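Pyroglutatmate porin OpdO (Pseudomonas aeruginosa, PDB 3SZV) probably acts as an outer-membrane porin of the OprD family, a β-barrel channel associated with the passage of small carboxylates such as pyroglutamate. Local coordinates at residues A[27-32]-A[50-55]; A[372-377]-A[388-393]. All coordinates share one frame; numbering follows the deposited sequence.

In the fold
Both interactions are antiparallel strand pairs in the wall of one β-barrel. Interaction 1 joins strands 24-38 and 49-59 near the start of the chain, and interaction 2 joins strands 371-381 and 387-399 at its end; along the sequence the first is complete before the second begins. Their centres are nevertheless only about 15 Å apart, because strand 24-38 also pairs with strand 387-399, the seam where the two ends of the chain meet and the barrel closes. Across that seam the F32 ring packs against R391 and I393. The first and last hairpins thus form four consecutive strands of the wall.

Interaction 1. Residues A[27-32]-A[50-55]; sequences LELRNF and WAQGFL. With C8E ((hydroxyethyloxy)tri(ethyloxy)octane), chain C.
N31 links two side chains of the opposite strand through its amide. Its OD1 accepts from W50 NE1 at 2.8 Å, nearly straight (168°) and close to the indole plane, although the donor is tilted somewhat from the amide plane; its ND2 gives an equally straight bond to Q52 OE1 at 3.0 Å. With CG anti to the backbone N (chi1 -174°), the N31 amide leans over the neighbouring strand, between W50 and Q52, and stands almost upright to the indole. Q52 bends at chi2, which carries its NE2 back to G53 O in a weak bond.

The backbones are those of a β-hairpin of the OprD fold, strands 24-38 and 49-59, antiparallel neighbours in the barrel wall. E28 with L55, R30 with G53 and F32 with A51 are hydrogen-bonded pairs, each joined by two N-H...O bonds.

Apolar contact on the face of L29, N31, Q52 and F54 is made by L29 CD1, 3.8 Å from F54 CD1. The detergent C8E lies over the F54 ring with C19 3.6 Å above the plane, near its centre, as expected of a surface that meets lipid.

Charge gathers on the opposite face. R30 NE bonds E28 OE2 at 2.6 Å in a salt bridge, meeting the oxygen from above the carboxylate plane. L55 CD2 lies over one guanidinium face of R30, toward its rim, 3.9 Å above the plane. R57 and D138 extend the ion pairs, to E28 and R30 respectively.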
ATOM      1  N   LEU A  27      -3.640 -16.676  11.942  1.00 19.97           N
ATOM      2  CA  LEU A  27      -4.158 -15.685  12.872  1.00 17.77           C
ATOM      3  C   LEU A  27      -3.054 -14.706  13.205  1.00 19.20           C
ATOM      4  O   LEU A  27      -1.952 -15.109  13.586  1.00 22.73           O
ATOM      5  CB  LEU A  27      -4.651 -16.356  14.152  1.00 21.78           C
ATOM      6  CG  LEU A  27      -5.081 -15.400  15.264  1.00 22.01           C
ATOM      7  CD1 LEU A  27      -6.264 -14.566  14.817  1.00 24.55           C
ATOM      8  CD2 LEU A  27      -5.417 -16.186  16.527  1.00 31.69           C
ATOM      9  N   GLU A  28      -3.346 -13.423  13.046  1.00 16.69           N
ATOM     10  CA  GLU A  28      -2.387 -12.392  13.420  1.00 19.90           C
ATOM     11  C   GLU A  28      -2.911 -11.567  14.591  1.00 18.67           C
ATOM     12  O   GLU A  28      -4.082 -11.183  14.624  1.00 20.05           O
ATOM     13  CB  GLU A  28      -2.047 -11.471  12.239  1.00 19.24           C
ATOM     14  CG  GLU A  28      -1.057 -10.380  12.630  1.00 21.60           C
ATOM     15  CD  GLU A  28      -0.785  -9.397  11.513  1.00 30.79           C
ATOM     16  OE1 GLU A  28      -1.350  -9.563  10.410  1.00 33.85           O
ATOM     17  OE2 GLU A  28      -0.004  -8.452  11.742  1.00 30.72           O
ATOM     18  N   LEU A  29      -2.036 -11.314  15.563  1.00 20.65           N
ATOM     19  CA  LEU A  29      -2.356 -10.433  16.678  1.00 20.33           C
ATOM     20  C   LEU A  29      -1.553  -9.161  16.500  1.00 19.65           C
ATOM     21  O   LEU A  29      -0.365  -9.218  16.193  1.00 21.57           O
ATOM     22  CB  LEU A  29      -1.968 -11.081  18.005  1.00 20.58           C
ATOM     23  CG  LEU A  29      -2.950 -12.050  18.675  1.00 36.61           C
ATOM     24  CD1 LEU A  29      -3.633 -12.972  17.678  1.00 39.66           C
ATOM     25  CD2 LEU A  29      -2.240 -12.854  19.763  1.00 30.54           C
ATOM     26  N   ARG A  30      -2.194  -8.013  16.689  1.00 17.46           N
ATOM     27  CA  ARG A  30      -1.504  -6.734  16.591  1.00 18.35           C
ATOM     28  C   ARG A  30      -1.865  -5.865  17.759  1.00 18.28           C
ATOM     29  O   ARG A  30      -3.038  -5.684  18.075  1.00 21.00           O
ATOM     30  CB  ARG A  30      -1.919  -6.000  15.329  1.00 20.03           C
ATOM     31  CG  ARG A  30      -1.393  -6.587  14.082  1.00 26.39           C
ATOM     32  CD  ARG A  30      -1.669  -5.619  12.964  1.00 30.38           C
ATOM     33  NE  ARG A  30      -1.463  -6.249  11.679  1.00 29.64           N
ATOM     34  CZ  ARG A  30      -1.772  -5.679  10.522  1.00 22.82           C
ATOM     35  NH1 ARG A  30      -2.297  -4.459  10.501  1.00 28.91           N
ATOM     36  NH2 ARG A  30      -1.540  -6.331   9.396  1.00 25.94           N
ATOM     37  N   ASN A  31      -0.849  -5.306  18.398  1.00 19.58           N
ATOM     38  CA  ASN A  31      -1.064  -4.365  19.467  1.00 18.55           C
ATOM     39  C   ASN A  31      -0.411  -3.069  19.006  1.00 22.02           C
ATOM     40  O   ASN A  31       0.787  -3.034  18.711  1.00 23.72           O
ATOM     41  CB  ASN A  31      -0.444  -4.880  20.762  1.00 21.14           C
ATOM     42  CG  ASN A  31      -0.770  -4.000  21.946  1.00 25.61           C
ATOM     43  OD1 ASN A  31      -0.034  -3.065  22.253  1.00 28.82           O
ATOM     44  ND2 ASN A  31      -1.887  -4.278  22.606  1.00 24.52           N
ATOM     45  N   PHE A  32      -1.206  -2.012  18.941  1.00 19.48           N
ATOM     46  CA  PHE A  32      -0.796  -0.792  18.262  0.51 19.29           C
ATOM     47  C   PHE A  32      -0.937   0.411  19.183  1.00 19.03           C
ATOM     48  O   PHE A  32      -2.021   0.676  19.707  1.00 20.90           O
ATOM     49  CB  PHE A  32      -1.665  -0.589  17.018  0.51 20.06           C
ATOM     50  CG  PHE A  32      -1.051   0.307  15.978  0.51 26.98           C
ATOM     51  CD1 PHE A  32      -0.565  -0.227  14.798  0.51 39.82           C
ATOM     52  CD2 PHE A  32      -0.969   1.675  16.172  0.51 51.59           C
ATOM     53  CE1 PHE A  32      -0.006   0.585  13.831  0.51 44.69           C
ATOM     54  CE2 PHE A  32      -0.407   2.495  15.207  0.51 34.47           C
ATOM     55  CZ  PHE A  32       0.075   1.948  14.036  0.51 27.83           C
ATOM     56  N   TRP A  50      -4.360   3.525  21.931  1.00 27.88           N
ATOM     57  CA  TRP A  50      -3.816   2.193  22.142  1.00 23.48           C
ATOM     58  C   TRP A  50      -4.914   1.211  21.777  1.00 21.67           C
ATOM     59  O   TRP A  50      -6.057   1.375  22.210  1.00 23.54           O
ATOM     60  CB  TRP A  50      -3.434   2.014  23.610  1.00 24.79           C
ATOM     61  CG  TRP A  50      -2.648   0.777  23.902  1.00 26.04           C
ATOM     62  CD1 TRP A  50      -1.930   0.029  23.015  1.00 27.23           C
ATOM     63  CD2 TRP A  50      -2.493   0.144  25.179  1.00 28.77           C
ATOM     64  NE1 TRP A  50      -1.339  -1.033  23.663  1.00 28.70           N
ATOM     65  CE2 TRP A  50      -1.670  -0.985  24.988  1.00 34.92           C
ATOM     66  CE3 TRP A  50      -2.971   0.423  26.462  1.00 33.80           C
ATOM     67  CZ2 TRP A  50      -1.315  -1.834  26.036  1.00 34.50           C
ATOM     68  CZ3 TRP A  50      -2.616  -0.422  27.500  1.00 44.18           C
ATOM     69  CH2 TRP A  50      -1.797  -1.537  27.278  1.00 45.64           C
ATOM     70  N   ALA A  51      -4.589   0.199  20.983  1.00 20.15           N
ATOM     71  CA  ALA A  51      -5.610  -0.742  20.549  1.00 19.60           C
ATOM     72  C   ALA A  51      -5.056  -2.135  20.287  1.00 18.53           C
ATOM     73  O   ALA A  51      -3.871  -2.308  20.009  1.00 19.41           O
ATOM     74  CB  ALA A  51      -6.338  -0.209  19.313  1.00 20.84           C
ATOM     75  N   GLN A  52      -5.933  -3.124  20.386  1.00 18.49           N
ATOM     76  CA  GLN A  52      -5.586  -4.515  20.118  1.00 17.61           C
ATOM     77  C   GLN A  52      -6.409  -5.039  18.948  1.00 17.64           C
ATOM     78  O   GLN A  52      -7.629  -4.831  18.885  1.00 18.24           O
ATOM     79  CB  GLN A  52      -5.856  -5.382  21.351  1.00 22.07           C
ATOM     80  CG  GLN A  52      -5.624  -6.869  21.114  1.00 21.14           C
ATOM     81  CD  GLN A  52      -4.162  -7.198  20.861  1.00 23.38           C
ATOM     82  OE1 GLN A  52      -3.268  -6.667  21.526  1.00 24.47           O
ATOM     83  NE2 GLN A  52      -3.911  -8.074  19.898  1.00 22.87           N
ATOM     84  N   GLY A  53      -5.748  -5.739  18.034  1.00 16.01           N
ATOM     85  CA  GLY A  53      -6.419  -6.265  16.864  1.00 17.49           C
ATOM     86  C   GLY A  53      -6.171  -7.743  16.639  1.00 18.06           C
ATOM     87  O   GLY A  53      -5.157  -8.294  17.071  1.00 17.82           O
ATOM     88  N   PHE A  54      -7.113  -8.378  15.954  1.00 16.62           N
ATOM     89  CA  PHE A  54      -7.008  -9.780  15.573  1.00 17.68           C
ATOM     90  C   PHE A  54      -7.370  -9.869  14.109  1.00 19.71           C
ATOM     91  O   PHE A  54      -8.343  -9.259  13.668  1.00 18.21           O
ATOM     92  CB  PHE A  54      -7.982 -10.646  16.379  1.00 17.56           C
ATOM     93  CG  PHE A  54      -7.770 -10.576  17.866  1.00 22.59           C
ATOM     94  CD1 PHE A  54      -7.019 -11.540  18.518  1.00 25.62           C
ATOM     95  CD2 PHE A  54      -8.310  -9.539  18.604  1.00 20.08           C
ATOM     96  CE1 PHE A  54      -6.817 -11.475  19.887  1.00 29.40           C
ATOM     97  CE2 PHE A  54      -8.113  -9.466  19.978  1.00 25.12           C
ATOM     98  CZ  PHE A  54      -7.366 -10.435  20.617  1.00 25.90           C
ATOM     99  N   LEU A  55      -6.581 -10.625  13.358  1.00 17.79           N
ATOM    100  CA  LEU A  55      -6.815 -10.798  11.935  1.00 17.70           C
ATOM    101  C   LEU A  55      -6.787 -12.282  11.609  1.00 18.05           C
ATOM    102  O   LEU A  55      -5.743 -12.926  11.717  1.00 20.59           O
ATOM    103  CB  LEU A  55      -5.750 -10.068  11.127  1.00 19.19           C
ATOM    104  CG  LEU A  55      -5.615  -8.565  11.398  1.00 22.11           C
ATOM    105  CD1 LEU A  55      -4.704  -8.252  12.589  1.00 22.63           C
ATOM    106  CD2 LEU A  55      -5.081  -7.899  10.143  1.00 25.75           C
TER
HETATM  107  C1  C8E C 386     -23.726  -7.381  11.860  1.00 38.52           C
HETATM  108  C2  C8E C 386     -22.548  -8.327  12.062  1.00 30.34           C
HETATM  109  C3  C8E C 386     -22.420  -9.288  10.889  1.00 28.52           C
HETATM  110  C4  C8E C 386     -21.557 -10.490  11.261  1.00 24.43           C
HETATM  111  C5  C8E C 386     -20.161 -10.044  11.667  1.00 20.86           C
HETATM  112  C6  C8E C 386     -19.250 -11.204  12.063  1.00 22.24           C
HETATM  113  C7  C8E C 386     -17.870 -10.692  12.470  1.00 22.77           C
HETATM  114  C8  C8E C 386     -16.826 -11.804  12.588  1.00 24.07           C
HETATM  115  O9  C8E C 386     -15.602 -11.283  13.093  1.00 26.35           O
HETATM  116  C10 C8E C 386     -14.618 -12.287  13.277  1.00 23.66           C
HETATM  117  C11 C8E C 386     -13.325 -11.698  13.849  1.00 25.15           C
HETATM  118  O12 C8E C 386     -12.343 -12.705  14.007  1.00 29.70           O
HETATM  119  C13 C8E C 386     -11.039 -12.197  14.219  1.00 27.82           C
HETATM  120  C16 C8E C 386      -9.685 -13.856  17.663  1.00 51.69           C
HETATM  121  C17 C8E C 386     -10.874 -14.025  18.599  1.00 51.24           C
HETATM  122  O18 C8E C 386     -10.489 -13.768  19.931  1.00 52.25           O
HETATM  123  C19 C8E C 386     -10.486 -12.390  20.228  1.00 53.43           C
HETATM  124  C20 C8E C 386     -11.845 -12.004  20.799  1.00 54.81           C
HETATM  125  O21 C8E C 386     -11.690 -11.463  22.091  1.00 55.55           O

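Interaction 2. Residues A[372-377]-A[388-393]; sequences VKWRNA and DENRLI
W374 and N376 converge on one acceptor across the strand pair, N390 OD1. The segments belong to a β-hairpin of the OprD barrel, strands 371-381 and 387-399, and their main-chain N-H and C=O groups satisfy one another in pairs at K373 with I393, R375 with R391 and A377 with E389.

W374 NE1 reaches N390 OD1 at 2.8 Å, in the carbonyl plane and on a lone pair; ring and amide are only 8° apart, nearly coplanar. N376 ND2 comes to the same oxygen at 2.9 Å from above that plane, so the two donors use different directions. A chi1 of 168°, which turns CG away from the backbone N, brings the N376 amide alongside that of N390. N376 CB lies over one indole face of W374, toward its rim. N376 ND2 also donates to a water that in turn donates to D388 OD2, while D388 OD1 pairs with R380.

On the face of R375, A377, E389 and R391, R391 holds E389 OE2 side-on with NE at 2.7 Å and NH2 at 3.0 Å, both from one face of the carboxylate plane. OE2 also accepts from Q301, and OE1 is bridged to R36. R375 NH1 lies over one face of the R391 guanidinium, the two planes 68° apart. A second water bridges the two groups from one side, accepting from R375 NH1 at 3.0 Å, in the guanidinium plane, and weakly from R391 NH1 at 3.4 Å.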
ATOM      1  N   VAL A 372       8.406  -6.476  17.224  1.00 23.08           N
ATOM      2  CA  VAL A 372       8.135  -5.139  17.720  1.00 23.69           C
ATOM      3  C   VAL A 372       8.762  -4.134  16.765  1.00 21.64           C
ATOM      4  O   VAL A 372       9.887  -4.320  16.312  1.00 24.66           O
ATOM      5  CB  VAL A 372       8.694  -4.934  19.142  1.00 29.62           C
ATOM      6  CG1 VAL A 372      10.198  -5.154  19.160  1.00 40.60           C
ATOM      7  CG2 VAL A 372       8.338  -3.548  19.664  1.00 36.36           C
ATOM      8  N   LYS A 373       8.023  -3.076  16.452  1.00 20.70           N
ATOM      9  CA  LYS A 373       8.515  -2.023  15.583  1.00 20.48           C
ATOM     10  C   LYS A 373       8.162  -0.673  16.172  1.00 20.46           C
ATOM     11  O   LYS A 373       7.009  -0.421  16.532  1.00 21.44           O
ATOM     12  CB  LYS A 373       7.922  -2.148  14.178  1.00 24.36           C
ATOM     13  CG  LYS A 373       8.412  -1.049  13.232  1.00 31.27           C
ATOM     14  CD  LYS A 373       7.893  -1.227  11.813  1.00 56.36           C
ATOM     15  CE  LYS A 373       8.607  -2.378  11.129  1.00 47.63           C
ATOM     16  NZ  LYS A 373      10.077  -2.234  11.326  1.00 46.99           N
ATOM     17  N   TRP A 374       9.168   0.190  16.267  1.00 17.32           N
ATOM     18  CA  TRP A 374       8.977   1.573  16.681  1.00 17.46           C
ATOM     19  C   TRP A 374       9.217   2.479  15.477  1.00 18.48           C
ATOM     20  O   TRP A 374      10.272   2.434  14.848  1.00 19.95           O
ATOM     21  CB  TRP A 374       9.934   1.915  17.838  1.00 20.98           C
ATOM     22  CG  TRP A 374      10.037   3.381  18.161  1.00 20.01           C
ATOM     23  CD1 TRP A 374       9.010   4.265  18.341  1.00 24.41           C
ATOM     24  CD2 TRP A 374      11.246   4.130  18.356  1.00 25.27           C
ATOM     25  NE1 TRP A 374       9.504   5.516  18.628  1.00 22.63           N
ATOM     26  CE2 TRP A 374      10.873   5.461  18.642  1.00 25.33           C
ATOM     27  CE3 TRP A 374      12.606   3.805  18.312  1.00 36.54           C
ATOM     28  CZ2 TRP A 374      11.811   6.467  18.884  1.00 31.97           C
ATOM     29  CZ3 TRP A 374      13.536   4.802  18.550  1.00 44.46           C
ATOM     30  CH2 TRP A 374      13.134   6.119  18.831  1.00 45.70           C
ATOM     31  N   ARG A 375       8.219   3.291  15.140  1.00 17.40           N
ATOM     32  CA  ARG A 375       8.316   4.213  14.016  1.00 17.47           C
ATOM     33  C   ARG A 375       8.174   5.638  14.530  1.00 19.31           C
ATOM     34  O   ARG A 375       7.130   6.014  15.065  1.00 20.54           O
ATOM     35  CB  ARG A 375       7.224   3.928  12.979  1.00 18.79           C
ATOM     36  CG  ARG A 375       7.161   2.462  12.546  1.00 20.77           C
ATOM     37  CD  ARG A 375       6.154   2.252  11.414  1.00 22.84           C
ATOM     38  NE  ARG A 375       6.544   3.003  10.227  1.00 23.73           N
ATOM     39  CZ  ARG A 375       5.697   3.525   9.342  1.00 25.00           C
ATOM     40  NH1 ARG A 375       4.382   3.390   9.493  1.00 25.23           N
ATOM     41  NH2 ARG A 375       6.168   4.212   8.303  1.00 24.50           N
ATOM     42  N   ASN A 376       9.224   6.433  14.372  1.00 17.43           N
ATOM     43  CA  ASN A 376       9.228   7.786  14.885  1.00 17.48           C
ATOM     44  C   ASN A 376       9.319   8.762  13.718  1.00 18.05           C
ATOM     45  O   ASN A 376      10.124   8.575  12.808  1.00 20.31           O
ATOM     46  CB  ASN A 376      10.416   7.940  15.845  1.00 20.40           C
ATOM     47  CG  ASN A 376      10.700   9.377  16.217  1.00 23.20           C
ATOM     48  OD1 ASN A 376      11.706   9.945  15.790  1.00 30.99           O
ATOM     49  ND2 ASN A 376       9.827   9.974  17.020  1.00 27.61           N
ATOM     50  N   ALA A 377       8.471   9.783  13.721  1.00 16.87           N
ATOM     51  CA  ALA A 377       8.476  10.767  12.648  1.00 16.41           C
ATOM     52  C   ALA A 377       8.382  12.181  13.194  1.00 15.81           C
ATOM     53  O   ALA A 377       7.744  12.429  14.226  1.00 18.20           O
ATOM     54  CB  ALA A 377       7.336  10.514  11.689  1.00 18.95           C
ATOM     55  N   ASP A 388       5.067  15.681  15.778  1.00 17.48           N
ATOM     56  CA  ASP A 388       5.931  14.542  16.049  1.00 19.47           C
ATOM     57  C   ASP A 388       5.028  13.355  16.319  1.00 19.65           C
ATOM     58  O   ASP A 388       4.026  13.478  17.023  1.00 20.70           O
ATOM     59  CB  ASP A 388       6.854  14.786  17.245  1.00 22.61           C
ATOM     60  CG  ASP A 388       8.056  15.637  16.883  1.00 23.62           C
ATOM     61  OD1 ASP A 388       7.866  16.850  16.734  1.00 22.53           O
ATOM     62  OD2 ASP A 388       9.177  15.088  16.732  1.00 26.73           O
ATOM     63  N   GLU A 389       5.377  12.211  15.749  1.00 17.86           N
ATOM     64  CA  GLU A 389       4.541  11.028  15.847  1.00 20.86           C
ATOM     65  C   GLU A 389       5.384   9.830  16.236  1.00 20.39           C
ATOM     66  O   GLU A 389       6.470   9.612  15.695  1.00 21.79           O
ATOM     67  CB  GLU A 389       3.858  10.781  14.501  1.00 19.58           C
ATOM     68  CG  GLU A 389       2.965   9.555  14.446  1.00 23.79           C
ATOM     69  CD  GLU A 389       2.346   9.388  13.076  1.00 24.89           C
ATOM     70  OE1 GLU A 389       1.425  10.157  12.737  1.00 28.92           O
ATOM     71  OE2 GLU A 389       2.800   8.507  12.325  1.00 22.78           O
ATOM     72  N   ASN A 390       4.880   9.052  17.182  1.00 19.75           N
ATOM     73  CA  ASN A 390       5.493   7.775  17.499  1.00 19.34           C
ATOM     74  C   ASN A 390       4.467   6.672  17.334  1.00 24.02           C
ATOM     75  O   ASN A 390       3.315   6.830  17.736  1.00 23.33           O
ATOM     76  CB  ASN A 390       6.060   7.780  18.919  1.00 23.43           C
ATOM     77  CG  ASN A 390       7.317   8.613  19.033  1.00 29.56           C
ATOM     78  OD1 ASN A 390       8.421   8.129  18.780  1.00 25.49           O
ATOM     79  ND2 ASN A 390       7.161   9.879  19.419  1.00 29.34           N
ATOM     80  N   ARG A 391       4.882   5.578  16.702  1.00 21.29           N
ATOM     81  CA  ARG A 391       4.068   4.367  16.629  1.00 20.83           C
ATOM     82  C   ARG A 391       4.849   3.232  17.254  1.00 25.78           C
ATOM     83  O   ARG A 391       6.062   3.112  17.066  1.00 23.73           O
ATOM     84  CB  ARG A 391       3.720   4.008  15.185  1.00 23.29           C
ATOM     85  CG  ARG A 391       3.022   5.113  14.413  1.00 21.55           C
ATOM     86  CD  ARG A 391       2.635   4.689  13.005  1.00 29.56           C
ATOM     87  NE  ARG A 391       2.175   5.838  12.230  1.00 25.22           N
ATOM     88  CZ  ARG A 391       1.415   5.766  11.141  1.00 33.04           C
ATOM     89  NH1 ARG A 391       1.009   4.590  10.680  1.00 36.97           N
ATOM     90  NH2 ARG A 391       1.057   6.879  10.513  1.00 34.18           N
ATOM     91  N   LEU A 392       4.154   2.399  18.016  1.00 22.66           N
ATOM     92  CA  LEU A 392       4.754   1.190  18.541  1.00 21.91           C
ATOM     93  C   LEU A 392       3.817   0.066  18.167  1.00 21.14           C
ATOM     94  O   LEU A 392       2.642   0.084  18.540  1.00 22.00           O
ATOM     95  CB  LEU A 392       4.907   1.255  20.058  1.00 24.70           C
ATOM     96  CG  LEU A 392       5.673   0.082  20.666  1.00 35.54           C
ATOM     97  CD1 LEU A 392       7.051  -0.031  20.022  1.00 38.93           C
ATOM     98  CD2 LEU A 392       5.788   0.237  22.175  1.00 57.18           C
ATOM     99  N   ILE A 393       4.323  -0.894  17.404  1.00 20.65           N
ATOM    100  CA  ILE A 393       3.497  -1.994  16.934  1.00 20.61           C
ATOM    101  C   ILE A 393       4.093  -3.325  17.363  1.00 23.09           C
ATOM    102  O   ILE A 393       5.241  -3.640  17.042  1.00 22.29           O
ATOM    103  CB  ILE A 393       3.351  -1.979  15.400  1.00 22.10           C
ATOM    104  CG1 ILE A 393       3.015  -0.569  14.901  1.00 27.06           C
ATOM    105  CG2 ILE A 393       2.294  -2.990  14.951  1.00 25.80           C
ATOM    106  CD1 ILE A 393       4.222   0.227  14.437  1.00 29.99           C
TER
HETATM  107  O   HOH W   1       2.705   1.661  11.233  1.00 24.76           O
HETATM  108  O   HOH W   2       9.868  12.702  17.530  1.00 33.33           O